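Local coordinates for protein bifunctional endomannanase/endoglucanase (Caldanaerobius polysaccharolyticus, PDB 3W0K) that probably hydrolyses internal linkages of mannan and glucan polysaccharides, as a glycoside hydrolase family 5 enzyme built on a TIM barrel, at residues G5-W10 with G287-N292; N136-I141 with D174-G179; S194-Q199 with I256-C261; T236-Y241 with Y281-W286. All coordinates share one frame; numbering follows the deposited sequence.

Interaction 1: G5-W10 with G287-N292; sequences GFNFQW and GYSLWN
The parallel beta barrel closes here, where G5 and F6 of its first strand pair with S289 and L290 of its last. Strands 5-7 and 287-290 run in the same sense, splayed by 43°. G5 works both ways: its N donates to Y288 O (3.1 Å), and its O receives L290 N (3.0 Å). Two residues on, N7 clasps a single acceptor twice. Its backbone N reaches L290 O at 2.9 Å, almost in line with the carbonyl, while its ND2 reaches the same L290 O at 3.2 Å from above the carbonyl plane, by a nearly straight bond (169°). With N7 ND2 also bonded to G257 O of the neighbouring strand and OD1 held by R40, the rotation of the amide is fixed. Having CG anti to the carbonyl carbon (chi1 -78°), N7 crosses W291 at about a right angle and sets OD1 at the indole edge, 3.5 Å from CZ3. The side-chain amide of Q9 lies over one face of this indole. On the outer face of the sheet F6 and L290 lie side by side, F6 CD1 3.7 Å from L290 CB, and N292 O meets the edge of the F6 ring, 3.3 Å from CD1. A Tris molecule lies beside W291, consistent with the sugar-binding site that GH5 barrels form at the C-terminal ends of their strands, where a tryptophan following the last strand is usual.

Interaction 2: N136-I141 with D174-G179; sequences NEPPNI and DGLGGG
P138 O and P139 O of the loop N136-I141 receive successive amides of the tight glycine turn 176-179: G178 N points almost straight at P138 O (2.8 Å), whereas G177 N meets P139 O at 3.0 Å from well above the carbonyl plane. G177, G178 and G179 all have positive phi, and the lack of side chains lets the loop lie close. A CB on G177 would collide with N140, whose OD1 is 3.3 Å from G177 CA. At the other end D174, with CG anti to the carbonyl carbon (chi1 -73°), turns its carboxylate toward the loop backbone. OD2 takes E137 N at 3.0 Å on its anti side (165° at the hydrogen), and the same oxygen is salt-bridged to R196. From there the E137 chain runs extended past the turn, CB 3.7 Å from G178 C, and a water donates to both E137 OE2 and G178 O. N136 ND2 reaches E137 OE1 at 3.1 Å from above the carboxylate plane, while N136 OD1 is bonded to R40 and E137 OE2 has its strongest partner in R196. P138 CB packs on L176 CD2 (3.8 Å). E137 OE1 also bonds a Tris molecule in the pocket. This is the Asn-Glu-Pro sequence following the fourth barrel strand, where GH5 enzymes carry their acid/base glutamate; E137 is probably its counterpart.

Interaction 3: S194-Q199 with I256-C261; sequences SGRGYQ and IGEFGC
R196 spreads its guanidinium over the side chain of E258, whose CG sits 3.4 Å above the guanidinium plane, offset toward its rim. The two residues face into the barrel from neighbouring parallel strands of the TIM fold, with E258 at the end of the seventh, where GH5 enzymes place their nucleophile; its OE2 bonds a Tris molecule. A bend at chi2 (-66°) folds the arginine back, letting NH1 reach G195 O (3.0 Å) in the guanidinium plane. NH2 makes only a bent, weak bond to E258 OE2 (3.1 Å) within a salt bridge, and the stronger partner of R196 is E137. With a leucine in place of R196, E137, D174 and E258 would probably be left close together without their shared cation. From the other side Y198 OH donates to E258 OE1 at 2.7 Å, so the carboxylate is gripped at both oxygens. The Y198 ring also receives F259 CA over its face, a CH-pi contact. Between the backbones G197 N donates to E258 O (3.0 Å) and G260 N to G197 O (3.2 Å). A side chain on G197 would collide with F259, whose CB lies 3.5 Å from G197 CA.

Interaction 4: T236-Y241 with Y281-W286; sequences TLREYY and YKEFEW
Y241 and Y281 both hold CG anti to the carbonyl carbon (chi1 -74° for Y241), which swings their rings into the groove between helices 234-249 and 267-284 until the hydroxyls meet. These helices pack side by side on the outside of the TIM barrel, and an aromatic cluster of Y241, Y281 and W286 fills the join. Y281 OH donates to Y241 OH at 2.8 Å, and Y241 OH is bonded in turn to R196 O of the strand beneath. The Y241 ring is clamped. W286 points its six-membered ring edge-on at one face, in a T-shaped pair with planes at 87° and CZ3 3.6 Å from Y241 CD1; Y240 CD2 lies over the opposite face. Y281 adds an offset edge-to-face contact, with centroids 5.9 Å apart. A leucine at Y241 would take away the ring face that W286 meets and would probably leave Y281 OH and R196 O without their common partner. Farther out, R238 grips E283 end-on with two nitrogens, NH2 to OE1 at 2.8 Å and NH1 to OE2 at 3.0 Å, in a salt bridge on the surface side. F284 packs between this salt bridge and the cluster, CE2 4.0 Å from Y241 CB. The second helix ends in a Schellman motif with E285 at positive phi, which turns W286 back toward Y241 as W286 N bonds Y281 O at 2.8 Å.

In the fold
All four contacts belong to one (beta/alpha)8 barrel. Interaction 1 joins its first and last strands and so encloses the others along the chain: interaction 2 closes first, then interactions 3 and 4 interleave, since helix 234-249 precedes strand 254-259 and helix 267-284 follows it. Interaction 3 is the hub, its centre about 10 Å from that of interaction 1, 12 Å from interaction 2 and 11 Å from interaction 4. It shares a sheet with interaction 1, meets interaction 2 through salt bridges from R196, and carries the helices of interaction 4 on its outer side. Interactions 1, 2 and 3 each contribute a side chain beside the bound Tris, while interaction 4 lies on the barrel's outer layer.

Interaction 1: G5-W10 with G287-N292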
loop_
_atom_site.group_PDB
_atom_site.type_symbol
_atom_site.label_atom_id
_atom_site.label_comp_id
_atom_site.label_asym_id
_atom_site.label_seq_id
_atom_site.Cartn_x
_atom_site.Cartn_y
_atom_site.Cartn_z
ATOM N N GLY A 5 8.435 -5.879 -3.518
ATOM C CA GLY A 5 8.133 -5.217 -4.766
ATOM C C GLY A 5 7.854 -3.738 -4.697
ATOM O O GLY A 5 8.429 -3.004 -3.887
ATOM N N PHE A 6 6.941 -3.312 -5.565
ATOM C CA PHE A 6 6.581 -1.909 -5.690
ATOM C C PHE A 6 5.100 -1.710 -5.951
ATOM O O PHE A 6 4.404 -2.616 -6.424
ATOM C CB PHE A 6 7.316 -1.294 -6.893
ATOM C CG PHE A 6 8.812 -1.355 -6.803
ATOM C CD1 PHE A 6 9.534 -0.260 -6.343
ATOM C CD2 PHE A 6 9.499 -2.509 -7.165
ATOM C CE1 PHE A 6 10.921 -0.314 -6.244
ATOM C CE2 PHE A 6 10.888 -2.578 -7.069
ATOM C CZ PHE A 6 11.601 -1.474 -6.607
ATOM N N ASN A 7 4.623 -0.515 -5.624
ATOM C CA ASN A 7 3.248 -0.138 -5.920
ATOM C C ASN A 7 3.332 0.557 -7.282
ATOM O O ASN A 7 4.334 1.216 -7.588
ATOM C CB ASN A 7 2.718 0.891 -4.918
ATOM C CG ASN A 7 2.324 0.287 -3.592
ATOM O OD1 ASN A 7 1.137 0.152 -3.296
ATOM N ND2 ASN A 7 3.311 -0.009 -2.750
ATOM N N PHE A 8 2.304 0.382 -8.105
ATOM C CA PHE A 8 2.234 1.034 -9.405
ATOM C C PHE A 8 0.916 1.786 -9.457
ATOM O O PHE A 8 -0.119 1.273 -9.032
ATOM C CB PHE A 8 2.366 0.031 -10.551
ATOM C CG PHE A 8 3.788 -0.380 -10.824
ATOM C CD1 PHE A 8 4.640 0.458 -11.536
ATOM C CD2 PHE A 8 4.277 -1.594 -10.349
ATOM C CE1 PHE A 8 5.963 0.095 -11.773
ATOM C CE2 PHE A 8 5.598 -1.969 -10.579
ATOM C CZ PHE A 8 6.444 -1.119 -11.295
ATOM N N GLN A 9 0.973 3.011 -9.967
ATOM C CA GLN A 9 -0.176 3.900 -10.025
ATOM C C GLN A 9 -0.914 3.967 -11.369
ATOM O O GLN A 9 -1.522 4.990 -11.701
ATOM C CB GLN A 9 0.281 5.298 -9.580
ATOM C CG GLN A 9 0.687 5.404 -8.087
ATOM C CD GLN A 9 1.992 4.689 -7.723
ATOM O OE1 GLN A 9 2.086 4.037 -6.677
ATOM N NE2 GLN A 9 3.006 4.835 -8.562
ATOM N N TRP A 10 -0.937 2.847 -12.087
ATOM C CA TRP A 10 -1.578 2.766 -13.401
ATOM C C TRP A 10 -3.067 3.119 -13.440
ATOM O O TRP A 10 -3.555 3.624 -14.448
ATOM C CB TRP A 10 -1.363 1.379 -14.007
ATOM C CG TRP A 10 0.078 0.946 -14.042
ATOM C CD1 TRP A 10 1.177 1.746 -14.185
ATOM C CD2 TRP A 10 0.568 -0.393 -13.930
ATOM N NE1 TRP A 10 2.323 0.985 -14.169
ATOM C CE2 TRP A 10 1.977 -0.332 -14.014
ATOM C CE3 TRP A 10 -0.047 -1.642 -13.767
ATOM C CZ2 TRP A 10 2.783 -1.473 -13.941
ATOM C CZ3 TRP A 10 0.755 -2.778 -13.694
ATOM C CH2 TRP A 10 2.154 -2.684 -13.780
ATOM N N GLY A 287 8.089 -8.786 4.381
ATOM C CA GLY A 287 8.195 -8.394 2.991
ATOM C C GLY A 287 7.835 -6.917 2.958
ATOM O O GLY A 287 7.213 -6.400 3.895
ATOM N N TYR A 288 8.204 -6.233 1.884
ATOM C CA TYR A 288 7.922 -4.806 1.771
ATOM C C TYR A 288 7.776 -4.350 0.328
ATOM O O TYR A 288 8.380 -4.922 -0.577
ATOM C CB TYR A 288 9.009 -3.989 2.489
ATOM C CG TYR A 288 10.428 -4.452 2.223
ATOM C CD1 TYR A 288 11.109 -4.058 1.074
ATOM C CD2 TYR A 288 11.091 -5.270 3.136
ATOM C CE1 TYR A 288 12.424 -4.466 0.839
ATOM C CE2 TYR A 288 12.407 -5.683 2.913
ATOM C CZ TYR A 288 13.062 -5.276 1.764
ATOM O OH TYR A 288 14.361 -5.671 1.545
ATOM N N SER A 289 6.960 -3.317 0.129
ATOM C CA SER A 289 6.693 -2.770 -1.196
ATOM C C SER A 289 6.850 -1.249 -1.183
ATOM O O SER A 289 6.134 -0.553 -0.464
ATOM C CB SER A 289 5.271 -3.149 -1.626
ATOM O OG SER A 289 4.991 -2.727 -2.947
ATOM N N LEU A 290 7.799 -0.744 -1.969
ATOM C CA LEU A 290 8.060 0.694 -2.050
ATOM C C LEU A 290 6.889 1.385 -2.753
ATOM O O LEU A 290 6.295 0.821 -3.679
ATOM C CB LEU A 290 9.370 0.945 -2.807
ATOM C CG LEU A 290 10.089 2.271 -2.544
ATOM C CD1 LEU A 290 10.616 2.316 -1.116
ATOM C CD2 LEU A 290 11.234 2.431 -3.526
ATOM N N TRP A 291 6.556 2.600 -2.321
ATOM C CA TRP A 291 5.426 3.320 -2.911
ATOM C C TRP A 291 5.536 3.586 -4.415
ATOM O O TRP A 291 4.546 3.475 -5.132
ATOM C CB TRP A 291 5.124 4.610 -2.142
ATOM C CG TRP A 291 4.002 5.402 -2.756
ATOM C CD1 TRP A 291 4.059 6.692 -3.193
ATOM C CD2 TRP A 291 2.677 4.934 -3.054
ATOM N NE1 TRP A 291 2.855 7.058 -3.752
ATOM C CE2 TRP A 291 1.992 5.996 -3.679
ATOM C CE3 TRP A 291 2.007 3.718 -2.857
ATOM C CZ2 TRP A 291 0.665 5.881 -4.112
ATOM C CZ3 TRP A 291 0.685 3.603 -3.289
ATOM C CH2 TRP A 291 0.031 4.680 -3.909
ATOM N N ASN A 292 6.721 3.959 -4.890
ATOM C CA ASN A 292 6.910 4.203 -6.325
ATOM C C ASN A 292 8.078 3.377 -6.849
ATOM O O ASN A 292 8.943 2.944 -6.080
ATOM C CB ASN A 292 7.284 5.667 -6.622
ATOM C CG ASN A 292 6.161 6.653 -6.384
ATOM O OD1 ASN A 292 6.422 7.819 -6.096
ATOM N ND2 ASN A 292 4.920 6.223 -6.569
#

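Interaction 2: N136-I141 with D174-G179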
loop_
_atom_site.group_PDB
_atom_site.type_symbol
_atom_site.label_atom_id
_atom_site.label_comp_id
_atom_site.label_asym_id
_atom_site.label_seq_id
_atom_site.Cartn_x
_atom_site.Cartn_y
_atom_site.Cartn_z
ATOM N N ASN A 136 -7.546 0.823 1.174
ATOM C CA ASN A 136 -6.317 1.489 1.558
ATOM C C ASN A 136 -6.422 2.382 2.781
ATOM O O ASN A 136 -7.344 3.181 2.906
ATOM C CB ASN A 136 -5.768 2.324 0.398
ATOM C CG ASN A 136 -4.490 3.056 0.774
ATOM O OD1 ASN A 136 -3.420 2.459 0.823
ATOM N ND2 ASN A 136 -4.607 4.344 1.080
ATOM N N GLU A 137 -5.460 2.210 3.681
ATOM C CA GLU A 137 -5.310 3.022 4.884
ATOM C C GLU A 137 -6.552 3.630 5.550
ATOM O O GLU A 137 -6.822 4.826 5.396
ATOM C CB GLU A 137 -4.299 4.138 4.572
ATOM C CG GLU A 137 -2.935 3.612 4.100
ATOM C CD GLU A 137 -2.046 4.666 3.446
ATOM O OE1 GLU A 137 -2.558 5.693 2.951
ATOM O OE2 GLU A 137 -0.813 4.449 3.403
ATOM N N PRO A 138 -7.329 2.813 6.288
ATOM C CA PRO A 138 -8.530 3.306 6.977
ATOM C C PRO A 138 -8.117 4.450 7.912
ATOM O O PRO A 138 -6.958 4.534 8.328
ATOM C CB PRO A 138 -9.003 2.079 7.759
ATOM C CG PRO A 138 -8.580 0.948 6.891
ATOM C CD PRO A 138 -7.189 1.357 6.457
ATOM N N PRO A 139 -9.061 5.338 8.262
ATOM C CA PRO A 139 -8.776 6.478 9.136
ATOM C C PRO A 139 -8.551 6.153 10.605
ATOM O O PRO A 139 -8.592 4.994 11.024
ATOM C CB PRO A 139 -10.007 7.357 8.945
ATOM C CG PRO A 139 -11.100 6.351 8.804
ATOM C CD PRO A 139 -10.488 5.308 7.884
ATOM N N ASN A 140 -8.283 7.198 11.378
ATOM C CA ASN A 140 -8.071 7.036 12.805
ATOM C C ASN A 140 -9.389 6.748 13.499
ATOM O O ASN A 140 -10.465 7.079 12.995
ATOM C CB ASN A 140 -7.469 8.306 13.406
ATOM C CG ASN A 140 -5.983 8.422 13.151
ATOM O OD1 ASN A 140 -5.177 7.756 13.806
ATOM N ND2 ASN A 140 -5.610 9.268 12.206
ATOM N N ILE A 141 -9.301 6.075 14.638
ATOM C CA ILE A 141 -10.481 5.786 15.435
ATOM C C ILE A 141 -11.001 7.167 15.848
ATOM O O ILE A 141 -10.231 8.020 16.296
ATOM C CB ILE A 141 -10.098 4.956 16.678
ATOM C CG1 ILE A 141 -9.551 3.596 16.235
ATOM C CG2 ILE A 141 -11.301 4.779 17.596
ATOM C CD1 ILE A 141 -8.754 2.876 17.310
ATOM N N ASP A 174 -5.492 -3.299 5.644
ATOM C CA ASP A 174 -4.575 -2.242 6.073
ATOM C C ASP A 174 -4.824 -1.792 7.504
ATOM O O ASP A 174 -5.963 -1.766 7.971
ATOM C CB ASP A 174 -4.690 -1.018 5.154
ATOM C CG ASP A 174 -4.078 -1.241 3.779
ATOM O OD1 ASP A 174 -3.777 -2.397 3.408
ATOM O OD2 ASP A 174 -3.897 -0.235 3.061
ATOM N N GLY A 175 -3.749 -1.398 8.181
ATOM C CA GLY A 175 -3.864 -0.935 9.551
ATOM C C GLY A 175 -4.690 0.331 9.697
ATOM O O GLY A 175 -4.853 1.105 8.747
ATOM N N LEU A 176 -5.244 0.533 10.887
ATOM C CA LEU A 176 -6.046 1.720 11.157
ATOM C C LEU A 176 -5.157 2.955 11.274
ATOM O O LEU A 176 -3.928 2.848 11.282
ATOM C CB LEU A 176 -6.848 1.532 12.448
ATOM C CG LEU A 176 -7.878 0.406 12.409
ATOM C CD1 LEU A 176 -8.541 0.268 13.775
ATOM C CD2 LEU A 176 -8.913 0.697 11.332
ATOM N N GLY A 177 -5.782 4.125 11.348
ATOM C CA GLY A 177 -5.031 5.362 11.474
ATOM C C GLY A 177 -4.025 5.586 10.362
ATOM O O GLY A 177 -2.882 5.972 10.620
ATOM N N GLY A 178 -4.450 5.340 9.125
ATOM C CA GLY A 178 -3.570 5.525 7.983
ATOM C C GLY A 178 -2.547 4.417 7.808
ATOM O O GLY A 178 -1.439 4.662 7.321
ATOM N N GLY A 179 -2.931 3.198 8.180
ATOM C CA GLY A 179 -2.043 2.051 8.060
ATOM C C GLY A 179 -1.016 1.934 9.171
ATOM O O GLY A 179 -0.139 1.072 9.120
HETATM O O HOH W 1 0.381 5.864 5.494
#

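Interaction 3: S194-Q199 with I256-C261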
loop_
_atom_site.group_PDB
_atom_site.type_symbol
_atom_site.label_atom_id
_atom_site.label_comp_id
_atom_site.label_asym_id
_atom_site.label_seq_id
_atom_site.Cartn_x
_atom_site.Cartn_y
_atom_site.Cartn_z
ATOM N N SER A 194 -1.520 -5.603 6.858
ATOM C CA SER A 194 -0.565 -4.746 6.177
ATOM C C SER A 194 -0.277 -3.420 6.857
ATOM O O SER A 194 -1.174 -2.584 7.037
ATOM C CB SER A 194 -1.031 -4.507 4.737
ATOM O OG SER A 194 -0.031 -3.859 3.968
ATOM N N GLY A 195 0.996 -3.237 7.198
ATOM C CA GLY A 195 1.461 -2.023 7.843
ATOM C C GLY A 195 2.128 -1.051 6.886
ATOM O O GLY A 195 2.087 -1.217 5.656
ATOM N N ARG A 196 2.804 -0.060 7.458
ATOM C CA ARG A 196 3.451 0.980 6.674
ATOM C C ARG A 196 4.839 1.345 7.176
ATOM O O ARG A 196 5.156 1.154 8.352
ATOM C CB ARG A 196 2.578 2.238 6.687
ATOM C CG ARG A 196 1.262 2.110 5.924
ATOM C CD ARG A 196 1.535 1.942 4.446
ATOM N NE ARG A 196 0.327 1.970 3.619
ATOM C CZ ARG A 196 -0.390 0.901 3.287
ATOM N NH1 ARG A 196 -0.049 -0.307 3.721
ATOM N NH2 ARG A 196 -1.402 1.031 2.434
ATOM N N GLY A 197 5.633 1.911 6.271
ATOM C CA GLY A 197 6.980 2.342 6.598
ATOM C C GLY A 197 7.168 3.800 6.218
ATOM O O GLY A 197 7.977 4.133 5.351
ATOM N N TYR A 198 6.392 4.674 6.850
ATOM C CA TYR A 198 6.473 6.105 6.583
ATOM C C TYR A 198 6.845 6.911 7.821
ATOM O O TYR A 198 6.904 8.134 7.763
ATOM C CB TYR A 198 5.139 6.626 6.045
ATOM C CG TYR A 198 4.772 6.156 4.655
ATOM C CD1 TYR A 198 5.669 6.284 3.593
ATOM C CD2 TYR A 198 3.502 5.648 4.387
ATOM C CE1 TYR A 198 5.303 5.926 2.296
ATOM C CE2 TYR A 198 3.127 5.288 3.094
ATOM C CZ TYR A 198 4.031 5.433 2.056
ATOM O OH TYR A 198 3.656 5.117 0.768
ATOM N N GLN A 199 7.060 6.233 8.944
ATOM C CA GLN A 199 7.419 6.921 10.177
ATOM C C GLN A 199 8.929 7.028 10.348
ATOM O O GLN A 199 9.655 6.068 10.104
ATOM C CB GLN A 199 6.808 6.216 11.388
ATOM C CG GLN A 199 5.281 6.203 11.402
ATOM C CD GLN A 199 4.654 7.596 11.365
ATOM O OE1 GLN A 199 5.317 8.607 11.610
ATOM N NE2 GLN A 199 3.366 7.647 11.058
ATOM N N ILE A 256 4.541 -5.119 4.726
ATOM C CA ILE A 256 4.588 -3.662 4.605
ATOM C C ILE A 256 4.130 -3.301 3.188
ATOM O O ILE A 256 4.913 -3.350 2.237
ATOM C CB ILE A 256 6.012 -3.114 4.885
ATOM C CG1 ILE A 256 6.445 -3.472 6.313
ATOM C CG2 ILE A 256 6.054 -1.600 4.683
ATOM C CD1 ILE A 256 5.587 -2.851 7.411
ATOM N N GLY A 257 2.845 -2.968 3.069
ATOM C CA GLY A 257 2.244 -2.636 1.784
ATOM C C GLY A 257 2.789 -1.412 1.081
ATOM O O GLY A 257 2.732 -1.326 -0.151
ATOM N N GLU A 258 3.235 -0.434 1.863
ATOM C CA GLU A 258 3.823 0.792 1.335
ATOM C C GLU A 258 4.861 1.305 2.310
ATOM O O GLU A 258 4.694 1.194 3.526
ATOM C CB GLU A 258 2.809 1.928 1.218
ATOM C CG GLU A 258 1.599 1.733 0.332
ATOM C CD GLU A 258 0.693 2.956 0.355
ATOM O OE1 GLU A 258 1.164 4.064 0.703
ATOM O OE2 GLU A 258 -0.500 2.817 0.016
ATOM N N PHE A 259 5.922 1.879 1.757
ATOM C CA PHE A 259 6.967 2.517 2.543
ATOM C C PHE A 259 7.812 3.354 1.602
ATOM O O PHE A 259 7.719 3.220 0.379
ATOM C CB PHE A 259 7.820 1.513 3.349
ATOM C CG PHE A 259 8.932 0.864 2.571
ATOM C CD1 PHE A 259 10.262 1.168 2.858
ATOM C CD2 PHE A 259 8.658 -0.086 1.594
ATOM C CE1 PHE A 259 11.304 0.529 2.184
ATOM C CE2 PHE A 259 9.692 -0.730 0.913
ATOM C CZ PHE A 259 11.017 -0.423 1.209
ATOM N N GLY A 260 8.587 4.270 2.167
ATOM C CA GLY A 260 9.431 5.098 1.332
ATOM C C GLY A 260 9.584 6.507 1.847
ATOM O O GLY A 260 9.021 6.874 2.882
ATOM N N CYS A 261 10.309 7.309 1.078
ATOM C CA CYS A 261 10.576 8.691 1.435
ATOM C C CYS A 261 10.364 9.600 0.232
ATOM O O CYS A 261 10.728 9.249 -0.893
ATOM C CB CYS A 261 12.023 8.802 1.919
ATOM S SG CYS A 261 12.508 10.428 2.503
#

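Interaction 4: T236-Y241 with Y281-W286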
loop_
_atom_site.group_PDB
_atom_site.type_symbol
_atom_site.label_atom_id
_atom_site.label_comp_id
_atom_site.label_asym_id
_atom_site.label_seq_id
_atom_site.Cartn_x
_atom_site.Cartn_y
_atom_site.Cartn_z
ATOM N N THR A 236 12.985 3.730 18.474
ATOM C CA THR A 236 11.643 4.304 18.390
ATOM C C THR A 236 10.836 3.546 17.341
ATOM O O THR A 236 9.634 3.328 17.508
ATOM C CB THR A 236 11.690 5.796 18.017
ATOM O OG1 THR A 236 12.635 6.468 18.858
ATOM C CG2 THR A 236 10.323 6.435 18.218
ATOM N N LEU A 237 11.501 3.142 16.260
ATOM C CA LEU A 237 10.833 2.381 15.207
ATOM C C LEU A 237 10.404 1.018 15.746
ATOM O O LEU A 237 9.346 0.505 15.377
ATOM C CB LEU A 237 11.742 2.223 13.986
ATOM C CG LEU A 237 11.867 3.462 13.099
ATOM C CD1 LEU A 237 13.041 3.314 12.143
ATOM C CD2 LEU A 237 10.565 3.672 12.327
ATOM N N ARG A 238 11.215 0.439 16.631
ATOM C CA ARG A 238 10.876 -0.848 17.231
ATOM C C ARG A 238 9.628 -0.685 18.095
ATOM O O ARG A 238 8.755 -1.552 18.106
ATOM C CB ARG A 238 12.034 -1.381 18.082
ATOM C CG ARG A 238 13.253 -1.817 17.285
ATOM C CD ARG A 238 14.327 -2.383 18.209
ATOM N NE ARG A 238 15.516 -2.819 17.481
ATOM C CZ ARG A 238 15.649 -4.002 16.889
ATOM N NH1 ARG A 238 14.664 -4.890 16.927
ATOM N NH2 ARG A 238 16.776 -4.303 16.262
ATOM N N GLU A 239 9.553 0.429 18.823
ATOM C CA GLU A 239 8.397 0.714 19.671
ATOM C C GLU A 239 7.155 0.849 18.793
ATOM O O GLU A 239 6.097 0.309 19.110
ATOM C CB GLU A 239 8.605 2.004 20.462
ATOM C CG GLU A 239 9.665 1.912 21.550
ATOM C CD GLU A 239 9.802 3.202 22.340
ATOM O OE1 GLU A 239 8.760 3.780 22.726
ATOM O OE2 GLU A 239 10.951 3.636 22.577
ATOM N N TYR A 240 7.321 1.544 17.673
ATOM C CA TYR A 240 6.245 1.771 16.712
ATOM C C TYR A 240 5.735 0.460 16.115
ATOM O O TYR A 240 4.534 0.295 15.894
ATOM C CB TYR A 240 6.743 2.708 15.605
ATOM C CG TYR A 240 5.839 2.800 14.400
ATOM C CD1 TYR A 240 4.611 3.457 14.469
ATOM C CD2 TYR A 240 6.209 2.221 13.191
ATOM C CE1 TYR A 240 3.773 3.531 13.358
ATOM C CE2 TYR A 240 5.381 2.288 12.078
ATOM C CZ TYR A 240 4.169 2.941 12.165
ATOM O OH TYR A 240 3.361 2.994 11.055
ATOM N N TYR A 241 6.648 -0.472 15.864
ATOM C CA TYR A 241 6.280 -1.758 15.284
ATOM C C TYR A 241 5.936 -2.852 16.290
ATOM O O TYR A 241 5.443 -3.910 15.900
ATOM C CB TYR A 241 7.379 -2.250 14.337
ATOM C CG TYR A 241 7.425 -1.511 13.017
ATOM C CD1 TYR A 241 6.294 -1.431 12.203
ATOM C CD2 TYR A 241 8.594 -0.891 12.581
ATOM C CE1 TYR A 241 6.330 -0.748 10.987
ATOM C CE2 TYR A 241 8.640 -0.206 11.371
ATOM C CZ TYR A 241 7.501 -0.136 10.580
ATOM O OH TYR A 241 7.535 0.572 9.402
ATOM N N TYR A 281 13.006 -4.743 8.890
ATOM C CA TYR A 281 12.179 -5.649 8.096
ATOM C C TYR A 281 12.890 -6.986 7.887
ATOM O O TYR A 281 12.257 -8.039 7.927
ATOM C CB TYR A 281 11.818 -5.025 6.743
ATOM C CG TYR A 281 10.988 -3.760 6.832
ATOM C CD1 TYR A 281 10.293 -3.427 7.999
ATOM C CD2 TYR A 281 10.917 -2.885 5.753
ATOM C CE1 TYR A 281 9.551 -2.246 8.084
ATOM C CE2 TYR A 281 10.180 -1.707 5.825
ATOM C CZ TYR A 281 9.503 -1.393 6.990
ATOM O OH TYR A 281 8.796 -0.215 7.054
ATOM N N LYS A 282 14.208 -6.940 7.701
ATOM C CA LYS A 282 14.994 -8.155 7.512
ATOM C C LYS A 282 14.985 -8.981 8.796
ATOM O O LYS A 282 14.779 -10.197 8.763
ATOM C CB LYS A 282 16.436 -7.814 7.129
ATOM C CG LYS A 282 17.263 -9.037 6.759
ATOM C CD LYS A 282 18.673 -8.663 6.355
ATOM C CE LYS A 282 19.436 -9.880 5.863
ATOM N NZ LYS A 282 20.822 -9.533 5.449
ATOM N N GLU A 283 15.175 -8.307 9.926
ATOM C CA GLU A 283 15.180 -8.965 11.233
ATOM C C GLU A 283 13.823 -9.600 11.537
ATOM O O GLU A 283 13.750 -10.725 12.038
ATOM C CB GLU A 283 15.530 -7.954 12.329
ATOM C CG GLU A 283 15.540 -8.542 13.735
ATOM C CD GLU A 283 15.802 -7.506 14.809
ATOM O OE1 GLU A 283 16.584 -6.567 14.563
ATOM O OE2 GLU A 283 15.223 -7.636 15.907
ATOM N N PHE A 284 12.755 -8.873 11.212
ATOM C CA PHE A 284 11.388 -9.333 11.445
ATOM C C PHE A 284 10.941 -10.341 10.391
ATOM O O PHE A 284 9.929 -11.024 10.569
ATOM C CB PHE A 284 10.408 -8.151 11.408
ATOM C CG PHE A 284 10.644 -7.102 12.465
ATOM C CD1 PHE A 284 11.453 -7.352 13.572
ATOM C CD2 PHE A 284 10.033 -5.858 12.354
ATOM C CE1 PHE A 284 11.645 -6.378 14.550
ATOM C CE2 PHE A 284 10.217 -4.878 13.325
ATOM C CZ PHE A 284 11.026 -5.140 14.426
ATOM N N GLU A 285 11.698 -10.417 9.297
ATOM C CA GLU A 285 11.399 -11.297 8.169
ATOM C C GLU A 285 10.098 -10.852 7.497
ATOM O O GLU A 285 9.226 -11.663 7.180
ATOM C CB GLU A 285 11.334 -12.766 8.600
ATOM C CG GLU A 285 12.681 -13.326 9.045
ATOM C CD GLU A 285 12.659 -14.826 9.295
ATOM O OE1 GLU A 285 11.689 -15.500 8.885
ATOM O OE2 GLU A 285 13.627 -15.337 9.900
ATOM N N TRP A 286 9.983 -9.542 7.305
ATOM C CA TRP A 286 8.814 -8.945 6.672
ATOM C C TRP A 286 9.088 -8.566 5.229
ATOM O O TRP A 286 10.162 -8.053 4.899
ATOM C CB TRP A 286 8.410 -7.655 7.383
ATOM C CG TRP A 286 7.807 -7.800 8.740
ATOM C CD1 TRP A 286 7.505 -8.955 9.399
ATOM C CD2 TRP A 286 7.414 -6.727 9.601
ATOM N NE1 TRP A 286 6.945 -8.666 10.623
ATOM C CE2 TRP A 286 6.880 -7.304 10.772
ATOM C CE3 TRP A 286 7.464 -5.329 9.496
ATOM C CZ2 TRP A 286 6.395 -6.532 11.833
ATOM C CZ3 TRP A 286 6.984 -4.560 10.552
ATOM C CH2 TRP A 286 6.455 -5.167 11.706
#